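Local atomic coordinates of hydrazine synthase subunit alpha (Candidatus Kuenenia stuttgartiensis, PDB entry 5C2V), a protein that forms part of the hydrazine synthase complex, in which it condenses hydroxylamine with ammonia to give hydrazine and carries two c-type hemes. Residues D[427-441]-D[548-561]. Residues are numbered along the deposited sequence; the frame is centred on the assembly and turned at random.
Sequences SWGTWICFDTTLSDQ and LRPYHGRICSGCHY. With ZN (zinc ion), chain B; HEC (heme c), chain C.
His560, the histidine of a heme-binding CXXCH sequence, turns to a zinc ion and to Asp440 instead of the heme iron. His560 NE2 binds the zinc ion at 2.1 Å, while its ND1 donates in the ring plane to Asp440 OD1 at 2.9 Å, nearly straight at 169°. The carboxylate and ring planes lie 38° apart; with the zinc bond, this hydrogen bond fixes the imidazole's rotation. Cys276, a heme propionate oxygen (HEC O2A) and a water complete the zinc site; Tyr564 is the axial ligand of the iron. Cys556 SG and Cys559 SG join the porphyrin covalently at CAB and CAC. The segment bearing the two cysteines is held by parallel pairing of strand 428-433 with strand 553-556, with backbone hydrogen bonds such as Ile432 N to Arg554 O. On the heme side, HEC CMB lies over one face of the Arg554 guanidinium, 3.3 Å from NE, and Arg554 NH1 is hydrogen-bonded to Pro269 O. On the other side, the CG2 methyls of Ile432 and Ile555 meet at 3.6 Å. Beyond the strands, Leu438 O accepts from Cys559 N. Leu438, with CG anti to the backbone N (chi1 -179°), sets CD2 over the Tyr561 ring, 3.8 Å from its centroid, a CH-pi contact. The whole is a c-type heme attachment site in the middle domain, with a pentacoordinated iron and a zinc ion beside the heme.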
loop_
_atom_site.group_PDB
_atom_site.type_symbol
_atom_site.label_atom_id
_atom_site.label_comp_id
_atom_site.label_asym_id
_atom_site.label_seq_id
_atom_site.Cartn_x
_atom_site.Cartn_y
_atom_site.Cartn_z
ATOM N N SER D 427 -11.787 0.345 -39.457
ATOM C CA SER D 427 -13.058 0.302 -38.744
ATOM C C SER D 427 -13.048 1.332 -37.620
ATOM O O SER D 427 -12.008 1.576 -37.009
ATOM C CB SER D 427 -13.322 -1.099 -38.189
ATOM O OG SER D 427 -12.262 -1.520 -37.347
ATOM N N TRP D 428 -14.197 1.944 -37.352
ATOM C CA TRP D 428 -14.256 2.989 -36.336
ATOM C C TRP D 428 -15.521 2.936 -35.481
ATOM O O TRP D 428 -16.492 2.257 -35.820
ATOM C CB TRP D 428 -14.118 4.367 -36.994
ATOM C CG TRP D 428 -15.146 4.673 -38.038
ATOM C CD1 TRP D 428 -15.159 4.236 -39.330
ATOM C CD2 TRP D 428 -16.299 5.512 -37.886
ATOM N NE1 TRP D 428 -16.256 4.739 -39.988
ATOM C CE2 TRP D 428 -16.970 5.524 -39.124
ATOM C CE3 TRP D 428 -16.829 6.246 -36.821
ATOM C CZ2 TRP D 428 -18.147 6.244 -39.326
ATOM C CZ3 TRP D 428 -17.997 6.959 -37.024
ATOM C CH2 TRP D 428 -18.642 6.953 -38.266
ATOM N N GLY D 429 -15.495 3.667 -34.371
ATOM C CA GLY D 429 -16.580 3.673 -33.405
ATOM C C GLY D 429 -16.559 4.960 -32.601
ATOM O O GLY D 429 -15.806 5.872 -32.925
ATOM N N THR D 430 -17.386 5.051 -31.563
ATOM C CA THR D 430 -17.483 6.291 -30.795
ATOM C C THR D 430 -17.451 6.103 -29.277
ATOM O O THR D 430 -17.694 5.011 -28.758
ATOM C CB THR D 430 -18.777 7.061 -31.142
ATOM O OG1 THR D 430 -19.912 6.211 -30.935
ATOM C CG2 THR D 430 -18.758 7.530 -32.590
ATOM N N TRP D 431 -17.149 7.180 -28.558
ATOM C CA TRP D 431 -17.330 7.158 -27.110
ATOM C C TRP D 431 -17.646 8.546 -26.565
ATOM O O TRP D 431 -17.246 9.563 -27.138
ATOM C CB TRP D 431 -16.102 6.565 -26.405
ATOM C CG TRP D 431 -14.857 7.395 -26.465
ATOM C CD1 TRP D 431 -13.833 7.271 -27.357
ATOM C CD2 TRP D 431 -14.488 8.458 -25.577
ATOM N NE1 TRP D 431 -12.855 8.198 -27.087
ATOM C CE2 TRP D 431 -13.235 8.941 -26.000
ATOM C CE3 TRP D 431 -15.101 9.052 -24.469
ATOM C CZ2 TRP D 431 -12.582 9.989 -25.355
ATOM C CZ3 TRP D 431 -14.451 10.094 -23.830
ATOM C CH2 TRP D 431 -13.206 10.551 -24.274
ATOM N N ILE D 432 -18.384 8.569 -25.459
ATOM C CA ILE D 432 -18.849 9.808 -24.859
ATOM C C ILE D 432 -18.849 9.754 -23.328
ATOM O O ILE D 432 -19.303 8.778 -22.713
ATOM C CB ILE D 432 -20.270 10.162 -25.365
ATOM C CG1 ILE D 432 -20.848 11.353 -24.599
ATOM C CG2 ILE D 432 -21.193 8.959 -25.265
ATOM C CD1 ILE D 432 -22.214 11.785 -25.084
ATOM N N CYS D 433 -18.323 10.816 -22.726
ATOM C CA CYS D 433 -18.366 11.007 -21.285
ATOM C C CYS D 433 -19.220 12.228 -20.968
ATOM O O CYS D 433 -19.018 13.302 -21.539
ATOM C CB CYS D 433 -16.957 11.175 -20.715
ATOM S SG CYS D 433 -16.896 11.323 -18.913
ATOM N N PHE D 434 -20.174 12.056 -20.060
ATOM C CA PHE D 434 -21.120 13.117 -19.735
ATOM C C PHE D 434 -20.475 14.219 -18.898
ATOM O O PHE D 434 -20.736 15.400 -19.112
ATOM C CB PHE D 434 -22.331 12.533 -19.009
ATOM C CG PHE D 434 -23.041 11.464 -19.791
ATOM C CD1 PHE D 434 -23.306 11.635 -21.141
ATOM C CD2 PHE D 434 -23.428 10.282 -19.182
ATOM C CE1 PHE D 434 -23.953 10.653 -21.866
ATOM C CE2 PHE D 434 -24.074 9.293 -19.904
ATOM C CZ PHE D 434 -24.337 9.481 -21.246
ATOM N N ASP D 435 -19.647 13.832 -17.932
ATOM C CA ASP D 435 -18.872 14.806 -17.170
ATOM C C ASP D 435 -17.436 14.326 -16.980
ATOM O O ASP D 435 -17.200 13.311 -16.333
ATOM C CB ASP D 435 -19.533 15.072 -15.816
ATOM C CG ASP D 435 -18.949 16.277 -15.109
ATOM O OD1 ASP D 435 -18.213 17.050 -15.757
ATOM O OD2 ASP D 435 -19.231 16.455 -13.906
ATOM N N THR D 436 -16.474 15.064 -17.523
ATOM C CA THR D 436 -15.077 14.647 -17.444
ATOM C C THR D 436 -14.425 15.082 -16.135
ATOM O O THR D 436 -13.348 14.602 -15.780
ATOM C CB THR D 436 -14.252 15.199 -18.623
ATOM O OG1 THR D 436 -14.575 16.579 -18.831
ATOM C CG2 THR D 436 -14.553 14.420 -19.892
ATOM N N THR D 437 -15.085 15.987 -15.420
ATOM C CA THR D 437 -14.566 16.490 -14.154
ATOM C C THR D 437 -15.136 15.713 -12.971
ATOM O O THR D 437 -14.802 15.983 -11.818
ATOM C CB THR D 437 -14.886 17.985 -13.971
ATOM O OG1 THR D 437 -16.277 18.145 -13.665
ATOM C CG2 THR D 437 -14.551 18.761 -15.236
ATOM N N LEU D 438 -15.997 14.745 -13.269
ATOM C CA LEU D 438 -16.666 13.962 -12.236
ATOM C C LEU D 438 -15.873 12.704 -11.894
ATOM O O LEU D 438 -15.690 11.830 -12.741
ATOM C CB LEU D 438 -18.079 13.591 -12.691
ATOM C CG LEU D 438 -18.936 12.776 -11.722
ATOM C CD1 LEU D 438 -19.265 13.585 -10.478
ATOM C CD2 LEU D 438 -20.204 12.296 -12.409
ATOM N N SER D 439 -15.410 12.614 -10.650
ATOM C CA SER D 439 -14.576 11.491 -10.228
ATOM C C SER D 439 -14.710 11.175 -8.743
ATOM O O SER D 439 -15.086 12.035 -7.945
ATOM C CB SER D 439 -13.107 11.776 -10.553
ATOM O OG SER D 439 -12.300 10.644 -10.276
ATOM N N ASP D 440 -14.400 9.934 -8.380
ATOM C CA ASP D 440 -14.335 9.538 -6.979
ATOM C C ASP D 440 -12.894 9.616 -6.481
ATOM O O ASP D 440 -12.605 9.320 -5.322
ATOM C CB ASP D 440 -14.900 8.125 -6.781
ATOM C CG ASP D 440 -13.995 7.040 -7.345
ATOM O OD1 ASP D 440 -13.166 7.337 -8.230
ATOM O OD2 ASP D 440 -14.120 5.879 -6.903
ATOM N N GLN D 441 -11.995 10.013 -7.377
ATOM C CA GLN D 441 -10.574 10.104 -7.061
ATOM C C GLN D 441 -10.220 11.465 -6.477
ATOM O O GLN D 441 -10.739 12.490 -6.918
ATOM C CB GLN D 441 -9.731 9.833 -8.309
ATOM C CG GLN D 441 -9.820 8.406 -8.819
ATOM C CD GLN D 441 -9.283 7.400 -7.823
ATOM O OE1 GLN D 441 -9.980 6.464 -7.431
ATOM N NE2 GLN D 441 -8.035 7.586 -7.408
ATOM N N LEU D 548 -13.218 -0.499 -28.632
ATOM C CA LEU D 548 -14.535 -0.388 -29.240
ATOM C C LEU D 548 -14.672 -1.369 -30.394
ATOM O O LEU D 548 -13.762 -1.509 -31.208
ATOM C CB LEU D 548 -14.785 1.039 -29.736
ATOM C CG LEU D 548 -14.845 2.161 -28.697
ATOM C CD1 LEU D 548 -14.879 3.518 -29.384
ATOM C CD2 LEU D 548 -16.053 1.989 -27.787
ATOM N N ARG D 549 -15.804 -2.059 -30.456
ATOM C CA ARG D 549 -16.121 -2.862 -31.628
ATOM C C ARG D 549 -16.545 -1.912 -32.745
ATOM O O ARG D 549 -16.926 -0.774 -32.469
ATOM C CB ARG D 549 -17.219 -3.886 -31.317
ATOM C CG ARG D 549 -16.847 -4.918 -30.255
ATOM C CD ARG D 549 -15.422 -5.438 -30.426
ATOM N NE ARG D 549 -15.158 -5.948 -31.770
ATOM C CZ ARG D 549 -15.382 -7.200 -32.158
ATOM N NH1 ARG D 549 -15.882 -8.084 -31.305
ATOM N NH2 ARG D 549 -15.107 -7.567 -33.401
ATOM N N PRO D 550 -16.449 -2.358 -34.010
ATOM C CA PRO D 550 -16.852 -1.518 -35.145
ATOM C C PRO D 550 -18.266 -0.953 -35.006
ATOM O O PRO D 550 -19.173 -1.679 -34.594
ATOM C CB PRO D 550 -16.767 -2.479 -36.331
ATOM C CG PRO D 550 -15.701 -3.438 -35.943
ATOM C CD PRO D 550 -15.840 -3.625 -34.456
ATOM N N TYR D 551 -18.421 0.337 -35.305
ATOM C CA TYR D 551 -19.714 1.032 -35.298
ATOM C C TYR D 551 -20.304 1.183 -33.891
ATOM O O TYR D 551 -21.249 1.944 -33.681
ATOM C CB TYR D 551 -20.713 0.314 -36.218
ATOM C CG TYR D 551 -22.109 0.888 -36.182
ATOM C CD1 TYR D 551 -22.400 2.099 -36.795
ATOM C CD2 TYR D 551 -23.137 0.221 -35.528
ATOM C CE1 TYR D 551 -23.676 2.629 -36.761
ATOM C CE2 TYR D 551 -24.416 0.743 -35.488
ATOM C CZ TYR D 551 -24.679 1.947 -36.107
ATOM O OH TYR D 551 -25.952 2.470 -36.071
ATOM N N HIS D 552 -19.730 0.480 -32.924
ATOM C CA HIS D 552 -20.178 0.583 -31.544
ATOM C C HIS D 552 -19.818 1.932 -30.950
ATOM O O HIS D 552 -18.975 2.656 -31.480
ATOM C CB HIS D 552 -19.579 -0.534 -30.690
ATOM C CG HIS D 552 -20.299 -1.839 -30.813
ATOM N ND1 HIS D 552 -20.406 -2.520 -32.006
ATOM C CD2 HIS D 552 -20.954 -2.586 -29.893
ATOM C CE1 HIS D 552 -21.093 -3.632 -31.816
ATOM N NE2 HIS D 552 -21.437 -3.696 -30.541
ATOM N N GLY D 553 -20.470 2.265 -29.845
ATOM C CA GLY D 553 -20.132 3.467 -29.116
ATOM C C GLY D 553 -20.401 3.251 -27.647
ATOM O O GLY D 553 -21.271 2.461 -27.281
ATOM N N ARG D 554 -19.670 3.962 -26.794
ATOM C CA ARG D 554 -19.770 3.682 -25.363
ATOM C C ARG D 554 -19.897 4.934 -24.508
ATOM O O ARG D 554 -19.194 5.918 -24.716
ATOM C CB ARG D 554 -18.568 2.859 -24.889
ATOM C CG ARG D 554 -18.638 2.521 -23.407
ATOM C CD ARG D 554 -17.975 1.202 -23.060
ATOM N NE ARG D 554 -18.357 0.783 -21.714
ATOM C CZ ARG D 554 -17.802 -0.224 -21.049
ATOM N NH1 ARG D 554 -16.822 -0.927 -21.596
ATOM N NH2 ARG D 554 -18.228 -0.524 -19.829
ATOM N N ILE D 555 -20.789 4.869 -23.527
ATOM C CA ILE D 555 -21.078 6.004 -22.669
ATOM C C ILE D 555 -20.517 5.796 -21.267
ATOM O O ILE D 555 -20.387 4.663 -20.796
ATOM C CB ILE D 555 -22.596 6.254 -22.570
ATOM C CG1 ILE D 555 -23.268 5.147 -21.755
ATOM C CG2 ILE D 555 -23.216 6.331 -23.954
ATOM C CD1 ILE D 555 -24.700 5.434 -21.409
ATOM N N CYS D 556 -20.157 6.894 -20.613
ATOM C CA CYS D 556 -19.806 6.844 -19.198
ATOM C C CYS D 556 -20.229 8.138 -18.517
ATOM O O CYS D 556 -20.115 9.217 -19.098
ATOM C CB CYS D 556 -18.308 6.598 -19.012
ATOM S SG CYS D 556 -17.245 7.732 -19.925
ATOM N N SER D 557 -20.728 8.025 -17.289
ATOM C CA SER D 557 -21.205 9.186 -16.542
ATOM C C SER D 557 -20.092 10.190 -16.292
ATOM O O SER D 557 -20.281 11.397 -16.438
ATOM C CB SER D 557 -21.805 8.762 -15.199
ATOM O OG SER D 557 -22.967 7.973 -15.372
ATOM N N GLY D 558 -18.924 9.676 -15.926
ATOM C CA GLY D 558 -17.856 10.512 -15.423
ATOM C C GLY D 558 -16.490 9.889 -15.595
ATOM O O GLY D 558 -16.336 8.882 -16.285
ATOM N N CYS D 559 -15.492 10.494 -14.961
ATOM C CA CYS D 559 -14.137 9.983 -15.050
ATOM C C CYS D 559 -13.873 9.147 -13.807
ATOM O O CYS D 559 -13.630 9.681 -12.728
ATOM C CB CYS D 559 -13.152 11.152 -15.171
ATOM S SG CYS D 559 -11.398 10.756 -15.116
ATOM N N HIS D 560 -13.894 7.829 -13.989
ATOM C CA HIS D 560 -13.886 6.864 -12.889
ATOM C C HIS D 560 -14.843 7.268 -11.762
ATOM O O HIS D 560 -14.472 7.245 -10.592
ATOM C CB HIS D 560 -12.472 6.675 -12.334
ATOM C CG HIS D 560 -12.303 5.407 -11.553
ATOM N ND1 HIS D 560 -12.464 5.348 -10.185
ATOM C CD2 HIS D 560 -12.001 4.148 -11.951
ATOM C CE1 HIS D 560 -12.260 4.108 -9.773
ATOM N NE2 HIS D 560 -11.978 3.360 -10.825
ATOM N N TYR D 561 -16.069 7.648 -12.118
ATOM C CA TYR D 561 -17.052 8.061 -11.119
ATOM C C TYR D 561 -17.720 6.857 -10.454
ATOM O O TYR D 561 -18.272 6.967 -9.358
ATOM C CB TYR D 561 -18.109 8.975 -11.750
ATOM C CG TYR D 561 -19.366 9.140 -10.919
ATOM C CD1 TYR D 561 -19.368 9.920 -9.769
ATOM C CD2 TYR D 561 -20.551 8.514 -11.286
ATOM C CE1 TYR D 561 -20.515 10.072 -9.008
ATOM C CE2 TYR D 561 -21.701 8.659 -10.532
ATOM C CZ TYR D 561 -21.677 9.438 -9.395
ATOM O OH TYR D 561 -22.820 9.585 -8.641
HETATM ZN ZN ZN B . -10.967 1.574 -10.789
HETATM FE FE HEC C . -12.370 5.017 -16.892
HETATM C CHA HEC C . -10.548 2.795 -14.978
HETATM C CHB HEC C . -13.905 2.382 -18.459
HETATM C CHC HEC C . -13.902 7.198 -19.088
HETATM C CHD HEC C . -10.681 7.652 -15.492
HETATM N NA HEC C . -12.251 2.975 -16.742
HETATM C C1A HEC C . -11.427 2.264 -15.893
HETATM C C2A HEC C . -11.649 0.853 -16.127
HETATM C C3A HEC C . -12.570 0.734 -17.087
HETATM C C4A HEC C . -12.971 2.067 -17.495
HETATM C CMA HEC C . -13.120 -0.588 -17.664
HETATM C CAA HEC C . -10.929 -0.298 -15.391
HETATM C CBA HEC C . -11.816 -0.841 -14.275
HETATM C CGA HEC C . -11.983 0.179 -13.178
HETATM O O1A HEC C . -13.143 0.430 -12.761
HETATM O O2A HEC C . -10.960 0.747 -12.719
HETATM N NB HEC C . -13.572 4.818 -18.582
HETATM C C1B HEC C . -14.273 3.653 -18.841
HETATM C C2B HEC C . -15.469 4.011 -19.578
HETATM C C3B HEC C . -15.471 5.332 -19.760
HETATM C C4B HEC C . -14.278 5.872 -19.134
HETATM C CMB HEC C . -16.549 3.029 -20.080
HETATM C CAB HEC C . -16.571 6.129 -20.499
HETATM C CBB HEC C . -15.994 6.743 -21.794
HETATM N NC HEC C . -12.346 7.060 -17.195
HETATM C C1C HEC C . -12.973 7.737 -18.224
HETATM C C2C HEC C . -12.565 9.125 -18.162
HETATM C C3C HEC C . -11.599 9.224 -17.245
HETATM C C4C HEC C . -11.490 7.944 -16.569
HETATM C CMC HEC C . -12.917 10.207 -19.207
HETATM C CAC HEC C . -10.833 10.516 -16.885
HETATM C CBC HEC C . -9.345 10.355 -17.267
HETATM N ND HEC C . -10.844 5.194 -15.466
HETATM C C1D HEC C . -10.326 6.408 -15.029
HETATM C C2D HEC C . -9.341 6.163 -14.001
HETATM C C3D HEC C . -9.305 4.639 -13.837
HETATM C C4D HEC C . -10.263 4.127 -14.789
HETATM C CMD HEC C . -8.516 7.218 -13.232
HETATM C CAD HEC C . -8.426 3.811 -12.876
HETATM C CBD HEC C . -6.968 3.970 -13.289
HETATM C CGD HEC C . -6.090 3.197 -12.344
HETATM O O1D HEC C . -4.849 3.376 -12.417
HETATM O O2D HEC C . -6.629 2.414 -11.518
HETATM O O HOH W 1 -8.973 1.937 -10.235
#